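Nicking enzyme (PDB 4HTE) nicks plasmid DNA at the origin of transfer as a conjugative relaxase, this chain being its largely helical C-terminal domain. Local coordinates at residues M31-L35 against K80-I84; D280-I284 against K314-Y319. All coordinates share one frame; numbering follows the deposited sequence.

Interaction 1: residues M31-L35 against K80-I84; sequences MAKDL and KLESI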
HETATM    1  N   MSE A  31      13.150  -5.924  25.773  1.00 68.45           N
HETATM    2  CA  MSE A  31      13.066  -6.241  24.351  1.00 69.75           C
HETATM    3  C   MSE A  31      13.413  -5.041  23.476  1.00 70.40           C
HETATM    4  O   MSE A  31      14.320  -5.115  22.650  1.00 70.98           O
HETATM    5  CB  MSE A  31      11.668  -6.749  24.000  1.00 69.08           C
HETATM    6  CG  MSE A  31      11.662  -8.106  23.316  1.00 72.80           C
HETATM    7 SE   MSE A  31      12.673  -9.452  24.297  0.67 83.00          SE
HETATM    8  CE  MSE A  31      11.453 -10.946  24.079  1.00 62.94           C
ATOM      9  N   ALA A  32      12.687  -3.942  23.649  1.00 67.59           N
ATOM     10  CA  ALA A  32      12.946  -2.732  22.878  1.00 61.26           C
ATOM     11  C   ALA A  32      14.432  -2.383  22.903  1.00 61.32           C
ATOM     12  O   ALA A  32      14.953  -1.787  21.958  1.00 59.40           O
ATOM     13  CB  ALA A  32      12.127  -1.581  23.420  1.00 60.55           C
ATOM     14  N   LYS A  33      15.109  -2.765  23.982  1.00 63.83           N
ATOM     15  CA  LYS A  33      16.536  -2.497  24.130  1.00 66.38           C
ATOM     16  C   LYS A  33      17.370  -3.226  23.077  1.00 68.05           C
ATOM     17  O   LYS A  33      18.122  -2.596  22.336  1.00 63.35           O
ATOM     18  CB  LYS A  33      17.012  -2.901  25.525  1.00 65.66           C
ATOM     19  N   ASP A  34      17.238  -4.550  23.012  1.00 73.88           N
ATOM     20  CA  ASP A  34      18.029  -5.350  22.070  1.00 75.67           C
ATOM     21  C   ASP A  34      17.442  -5.285  20.667  1.00 69.05           C
ATOM     22  O   ASP A  34      18.177  -5.299  19.680  1.00 68.28           O
ATOM     23  CB  ASP A  34      18.158  -6.819  22.511  1.00 81.14           C
ATOM     24  CG  ASP A  34      17.212  -7.189  23.632  1.00 83.13           C
ATOM     25  OD1 ASP A  34      16.036  -6.776  23.577  1.00 84.31           O
ATOM     26  OD2 ASP A  34      17.641  -7.897  24.569  1.00 83.17           O
ATOM     27  N   LEU A  35      16.117  -5.220  20.583  1.00 61.91           N
ATOM     28  CA  LEU A  35      15.431  -5.104  19.301  1.00 58.09           C
ATOM     29  C   LEU A  35      15.718  -3.747  18.659  1.00 58.23           C
ATOM     30  O   LEU A  35      15.697  -3.612  17.435  1.00 57.88           O
ATOM     31  CB  LEU A  35      13.922  -5.288  19.494  1.00 56.49           C
ATOM     32  CG  LEU A  35      13.153  -6.162  18.501  1.00 53.14           C
ATOM     33  CD1 LEU A  35      13.926  -7.413  18.108  1.00 56.04           C
ATOM     34  CD2 LEU A  35      11.819  -6.550  19.117  1.00 53.10           C
ATOM     35  N   LYS A  80      11.372 -13.014  19.579  1.00 73.74           N
ATOM     36  CA  LYS A  80      11.154 -11.858  20.440  1.00 70.57           C
ATOM     37  C   LYS A  80       9.820 -11.182  20.130  1.00 70.57           C
ATOM     38  O   LYS A  80       9.061 -10.854  21.042  1.00 74.44           O
ATOM     39  CB  LYS A  80      12.295 -10.846  20.307  1.00 65.02           C
ATOM     40  CG  LYS A  80      13.650 -11.368  20.752  1.00 67.04           C
ATOM     41  CD  LYS A  80      14.635 -10.226  20.948  1.00 68.30           C
ATOM     42  CE  LYS A  80      15.624 -10.510  22.069  1.00 72.93           C
ATOM     43  NZ  LYS A  80      16.921 -11.041  21.568  1.00 75.36           N
ATOM     44  N   LEU A  81       9.540 -10.976  18.846  1.00 65.66           N
ATOM     45  CA  LEU A  81       8.281 -10.367  18.433  1.00 63.03           C
ATOM     46  C   LEU A  81       7.116 -11.131  19.047  1.00 71.46           C
ATOM     47  O   LEU A  81       6.121 -10.538  19.467  1.00 70.87           O
ATOM     48  CB  LEU A  81       8.142 -10.369  16.909  1.00 61.11           C
ATOM     49  CG  LEU A  81       9.180  -9.608  16.080  1.00 62.41           C
ATOM     50  CD1 LEU A  81       8.503  -8.933  14.895  1.00 56.58           C
ATOM     51  CD2 LEU A  81       9.938  -8.590  16.913  1.00 67.40           C
ATOM     52  N   GLU A  82       7.249 -12.453  19.101  1.00 78.17           N
ATOM     53  CA  GLU A  82       6.186 -13.301  19.624  1.00 81.39           C
ATOM     54  C   GLU A  82       6.013 -13.090  21.122  1.00 80.30           C
ATOM     55  O   GLU A  82       4.923 -12.759  21.586  1.00 80.87           O
ATOM     56  CB  GLU A  82       6.472 -14.776  19.330  1.00 85.58           C
ATOM     57  CG  GLU A  82       5.415 -15.730  19.878  1.00 90.22           C
ATOM     58  CD  GLU A  82       4.019 -15.421  19.365  1.00 90.55           C
ATOM     59  OE1 GLU A  82       3.891 -15.020  18.187  1.00 91.26           O
ATOM     60  OE2 GLU A  82       3.051 -15.577  20.140  1.00 88.53           O
ATOM     61  N   SER A  83       7.091 -13.276  21.876  1.00 79.98           N
ATOM     62  CA  SER A  83       7.039 -13.111  23.324  1.00 81.71           C
ATOM     63  C   SER A  83       6.562 -11.707  23.690  1.00 76.50           C
ATOM     64  O   SER A  83       6.068 -11.478  24.794  1.00 77.06           O
ATOM     65  CB  SER A  83       8.407 -13.397  23.946  1.00 82.24           C
ATOM     66  OG  SER A  83       9.402 -12.551  23.405  1.00 79.56           O
ATOM     67  N   ILE A  84       6.718 -10.770  22.760  1.00 70.08           N
ATOM     68  CA  ILE A  84       6.147  -9.438  22.918  1.00 66.02           C
ATOM     69  C   ILE A  84       4.650  -9.493  22.635  1.00 68.40           C
ATOM     70  O   ILE A  84       3.859  -8.799  23.274  1.00 71.46           O
ATOM     71  CB  ILE A  84       6.804  -8.415  21.968  1.00 62.15           C
ATOM     72  CG1 ILE A  84       8.215  -8.071  22.449  1.00 63.29           C
ATOM     73  CG2 ILE A  84       5.955  -7.151  21.875  1.00 55.75           C
ATOM     74  CD1 ILE A  84       8.930  -7.051  21.580  1.00 63.40           C
TER
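Selenomethionine 31 (Met31), Leu35, Lys80 and Ile84 make an apolar contact between two nearly antiparallel helices, the last turn of helix 22-35 lying against the middle of the long helix 64-99. The local axes run at 160° to each other and come within 11.2 Å, a wide spacing that side chains must bridge. Met31 does most of the bridging. Its CB and CG slide past the end of Ile84, with CG 3.4 Å from Ile84 CD1, and bends at chi2 and chi3 then lay the selenium alongside the aliphatic part of Lys80, where SE is 3.8 Å from Lys80 CE. One turn further on, Leu35 uses its two methyl branches separately: CD2 meets Ile84 CD1 tip to tip and also lies 3.5 Å from Leu81 CD2, while CD1 rests near Lys80 CD. This pairing belongs to the helical bundle of the family's middle helical domain, in which helix 41-58 closes over Leu81 and Ile84 through Met44. Lys80 turns CG away from its own carbonyl carbon (chi1 -63°), and its chain, kinked further out, passes obliquely over Met31 toward Asp34, which is exposed. There its NZ stays 4.4 Å from Asp34 OD2, too far for a salt bridge, though the opposite charges may attract weakly.

Interaction 2: residues D280-I284 against K314-Y319; sequences DRKYI and KLLSEY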
ATOM      1  N   ASP A 280      -9.408  27.643 -17.033  1.00 66.57           N
ATOM      2  CA  ASP A 280      -8.301  26.885 -16.463  1.00 64.66           C
ATOM      3  C   ASP A 280      -7.973  25.671 -17.324  1.00 61.76           C
ATOM      4  O   ASP A 280      -6.810  25.421 -17.640  1.00 60.22           O
ATOM      5  CB  ASP A 280      -8.640  26.426 -15.043  1.00 65.24           C
ATOM      6  CG  ASP A 280      -8.873  27.586 -14.097  1.00 66.05           C
ATOM      7  OD1 ASP A 280      -8.246  28.649 -14.290  1.00 62.86           O
ATOM      8  OD2 ASP A 280      -9.684  27.432 -13.159  1.00 69.10           O
ATOM      9  N   ARG A 281      -9.002  24.921 -17.703  1.00 61.05           N
ATOM     10  CA  ARG A 281      -8.812  23.709 -18.490  1.00 64.00           C
ATOM     11  C   ARG A 281      -8.004  24.010 -19.748  1.00 64.70           C
ATOM     12  O   ARG A 281      -7.092  23.264 -20.105  1.00 58.57           O
ATOM     13  CB  ARG A 281     -10.164  23.093 -18.860  1.00 68.28           C
ATOM     14  CG  ARG A 281     -10.074  21.658 -19.349  1.00 69.09           C
ATOM     15  CD  ARG A 281     -11.447  21.064 -19.625  1.00 72.21           C
ATOM     16  NE  ARG A 281     -12.316  21.123 -18.452  1.00 75.15           N
ATOM     17  CZ  ARG A 281     -13.471  21.783 -18.373  1.00 78.31           C
ATOM     18  NH1 ARG A 281     -13.954  22.463 -19.404  1.00 78.66           N
ATOM     19  NH2 ARG A 281     -14.161  21.759 -17.244  1.00 79.18           N
ATOM     20  N   LYS A 282      -8.338  25.111 -20.413  1.00 66.78           N
ATOM     21  CA  LYS A 282      -7.628  25.518 -21.618  1.00 63.91           C
ATOM     22  C   LYS A 282      -6.163  25.794 -21.295  1.00 62.12           C
ATOM     23  O   LYS A 282      -5.266  25.322 -21.992  1.00 61.90           O
ATOM     24  CB  LYS A 282      -8.276  26.763 -22.228  1.00 61.08           C
ATOM     25  N   TYR A 283      -5.931  26.556 -20.230  1.00 59.25           N
ATOM     26  CA  TYR A 283      -4.579  26.894 -19.799  1.00 56.02           C
ATOM     27  C   TYR A 283      -3.732  25.635 -19.625  1.00 56.45           C
ATOM     28  O   TYR A 283      -2.657  25.510 -20.211  1.00 56.61           O
ATOM     29  CB  TYR A 283      -4.625  27.662 -18.476  1.00 56.86           C
ATOM     30  CG  TYR A 283      -3.279  28.161 -17.997  1.00 55.84           C
ATOM     31  CD1 TYR A 283      -2.362  27.295 -17.414  1.00 53.55           C
ATOM     32  CD2 TYR A 283      -2.932  29.499 -18.116  1.00 56.08           C
ATOM     33  CE1 TYR A 283      -1.133  27.747 -16.973  1.00 47.26           C
ATOM     34  CE2 TYR A 283      -1.706  29.961 -17.675  1.00 56.62           C
ATOM     35  CZ  TYR A 283      -0.811  29.079 -17.104  1.00 49.60           C
ATOM     36  OH  TYR A 283       0.411  29.529 -16.663  1.00 49.71           O
ATOM     37  N   ILE A 284      -4.234  24.707 -18.816  1.00 54.52           N
ATOM     38  CA  ILE A 284      -3.496  23.498 -18.467  1.00 51.06           C
ATOM     39  C   ILE A 284      -3.058  22.728 -19.708  1.00 54.38           C
ATOM     40  O   ILE A 284      -1.893  22.355 -19.833  1.00 56.30           O
ATOM     41  CB  ILE A 284      -4.337  22.571 -17.560  1.00 51.27           C
ATOM     42  CG1 ILE A 284      -4.630  23.259 -16.223  1.00 50.86           C
ATOM     43  CG2 ILE A 284      -3.608  21.254 -17.319  1.00 50.68           C
ATOM     44  CD1 ILE A 284      -5.548  22.474 -15.307  1.00 53.14           C
ATOM     45  N   LYS A 314       4.214  25.488 -11.155  1.00 43.59           N
ATOM     46  CA  LYS A 314       3.042  26.354 -11.189  1.00 42.18           C
ATOM     47  C   LYS A 314       1.767  25.532 -11.351  1.00 43.78           C
ATOM     48  O   LYS A 314       0.843  25.651 -10.554  1.00 47.21           O
ATOM     49  CB  LYS A 314       3.151  27.362 -12.330  1.00 40.02           C
ATOM     50  CG  LYS A 314       2.195  28.530 -12.202  1.00 40.56           C
ATOM     51  CD  LYS A 314       1.935  29.182 -13.544  1.00 41.74           C
ATOM     52  CE  LYS A 314       1.328  30.563 -13.383  1.00 45.85           C
ATOM     53  NZ  LYS A 314       0.855  31.113 -14.683  1.00 50.86           N
ATOM     54  N   LEU A 315       1.729  24.702 -12.389  1.00 45.79           N
ATOM     55  CA  LEU A 315       0.580  23.842 -12.658  1.00 42.90           C
ATOM     56  C   LEU A 315       0.100  23.124 -11.401  1.00 47.12           C
ATOM     57  O   LEU A 315      -1.088  23.138 -11.082  1.00 54.45           O
ATOM     58  CB  LEU A 315       0.939  22.805 -13.722  1.00 41.00           C
ATOM     59  CG  LEU A 315       1.062  23.309 -15.160  1.00 43.95           C
ATOM     60  CD1 LEU A 315       1.640  22.221 -16.051  1.00 45.11           C
ATOM     61  CD2 LEU A 315      -0.286  23.772 -15.686  1.00 43.81           C
ATOM     62  N   LEU A 316       1.029  22.491 -10.695  1.00 43.48           N
ATOM     63  CA  LEU A 316       0.694  21.725  -9.502  1.00 44.74           C
ATOM     64  C   LEU A 316       0.244  22.639  -8.367  1.00 50.91           C
ATOM     65  O   LEU A 316      -0.744  22.360  -7.689  1.00 58.85           O
ATOM     66  CB  LEU A 316       1.902  20.906  -9.050  1.00 46.15           C
ATOM     67  CG  LEU A 316       1.647  19.958  -7.880  1.00 45.90           C
ATOM     68  CD1 LEU A 316       0.989  18.677  -8.366  1.00 44.18           C
ATOM     69  CD2 LEU A 316       2.944  19.658  -7.147  1.00 46.76           C
ATOM     70  N   SER A 317       0.974  23.730  -8.168  1.00 50.89           N
ATOM     71  CA  SER A 317       0.684  24.668  -7.089  1.00 54.39           C
ATOM     72  C   SER A 317      -0.641  25.387  -7.310  1.00 58.76           C
ATOM     73  O   SER A 317      -1.507  25.394  -6.436  1.00 64.35           O
ATOM     74  CB  SER A 317       1.809  25.697  -6.976  1.00 54.52           C
ATOM     75  OG  SER A 317       1.472  26.717  -6.052  1.00 60.85           O
ATOM     76  N   GLU A 318      -0.791  25.989  -8.485  1.00 61.91           N
ATOM     77  CA  GLU A 318      -1.964  26.796  -8.801  1.00 63.48           C
ATOM     78  C   GLU A 318      -3.226  25.968  -9.069  1.00 62.97           C
ATOM     79  O   GLU A 318      -4.308  26.315  -8.596  1.00 68.20           O
ATOM     80  CB  GLU A 318      -1.673  27.691 -10.015  1.00 64.81           C
ATOM     81  CG  GLU A 318      -0.458  28.613  -9.877  1.00 66.85           C
ATOM     82  CD  GLU A 318      -0.682  29.770  -8.918  1.00 72.44           C
ATOM     83  OE1 GLU A 318      -1.621  29.699  -8.097  1.00 76.32           O
ATOM     84  OE2 GLU A 318       0.085  30.756  -8.998  1.00 71.85           O
ATOM     85  N   TYR A 319      -3.085  24.874  -9.814  1.00 58.29           N
ATOM     86  CA  TYR A 319      -4.239  24.155 -10.354  1.00 63.78           C
ATOM     87  C   TYR A 319      -4.462  22.773  -9.736  1.00 63.32           C
ATOM     88  O   TYR A 319      -5.585  22.271  -9.745  1.00 70.05           O
ATOM     89  CB  TYR A 319      -4.094  24.028 -11.875  1.00 62.79           C
ATOM     90  CG  TYR A 319      -4.088  25.362 -12.597  1.00 62.66           C
ATOM     91  CD1 TYR A 319      -2.913  26.098 -12.744  1.00 59.57           C
ATOM     92  CD2 TYR A 319      -5.257  25.887 -13.131  1.00 64.58           C
ATOM     93  CE1 TYR A 319      -2.912  27.322 -13.404  1.00 56.82           C
ATOM     94  CE2 TYR A 319      -5.262  27.105 -13.789  1.00 63.65           C
ATOM     95  CZ  TYR A 319      -4.090  27.816 -13.923  1.00 56.78           C
ATOM     96  OH  TYR A 319      -4.099  29.029 -14.578  1.00 52.56           O
TER
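Asp280 meets the edge of the Tyr319 ring, its OD1 lying 3.4 Å from Tyr319 CE2 with the carboxylate turned 78° from the ring plane. The other carboxylate oxygen, OD2, is hydrogen-bonded to Ser277, which helps to fix the group's rotation. One turn on, Tyr283 reaches across to helix 302-319 with CG anti to its backbone N (chi1 -175°). The Tyr319 hydroxyl sits over the centre of the Tyr283 ring, 3.6 Å above the plane; the ring planes are only 20° apart, but the centroids are offset by 5.2 Å, so there is little face-to-face stacking. At the far end of Tyr283, the extended Lys314 crosses at about a right angle and donates a hydrogen bond from NZ to Tyr283 OH, at 2.6 Å. Ile284 then fills the buried side, its CD1 4.0 Å from Tyr319 CB and its CG1 near Leu315 CD2, while Leu332 of helix 327-339 packs on it. Tyr319 directly precedes Asp320, a calcium ligand seen in a structure of this protein; a bound calcium ion lies about 10 Å from the Tyr319 side chain. These two antiparallel helices, with helix 327-339 beside them, form a small helical bundle next to Asp320.

Overall arrangement
Interactions 1 and 2 lie on opposite sides of the chain's centre, 51 Å apart between centres and about 36 Å between nearest atoms, so neither touches the other. They follow in series along the chain: helices 22-35 and 64-99 meet in the family's middle helical domain before helices 278-293 and 302-319 pair near the C-terminal end. They share no helix, and with no strand in the modelled chain, both ends are built from helix-on-helix contacts. Only interaction 2 is close to the annotated calcium-binding residues, Asp320 and Asp328; interaction 1 is remote from them. The two contacts thus belong to separate regions of an elongated, largely helical part of the relaxase.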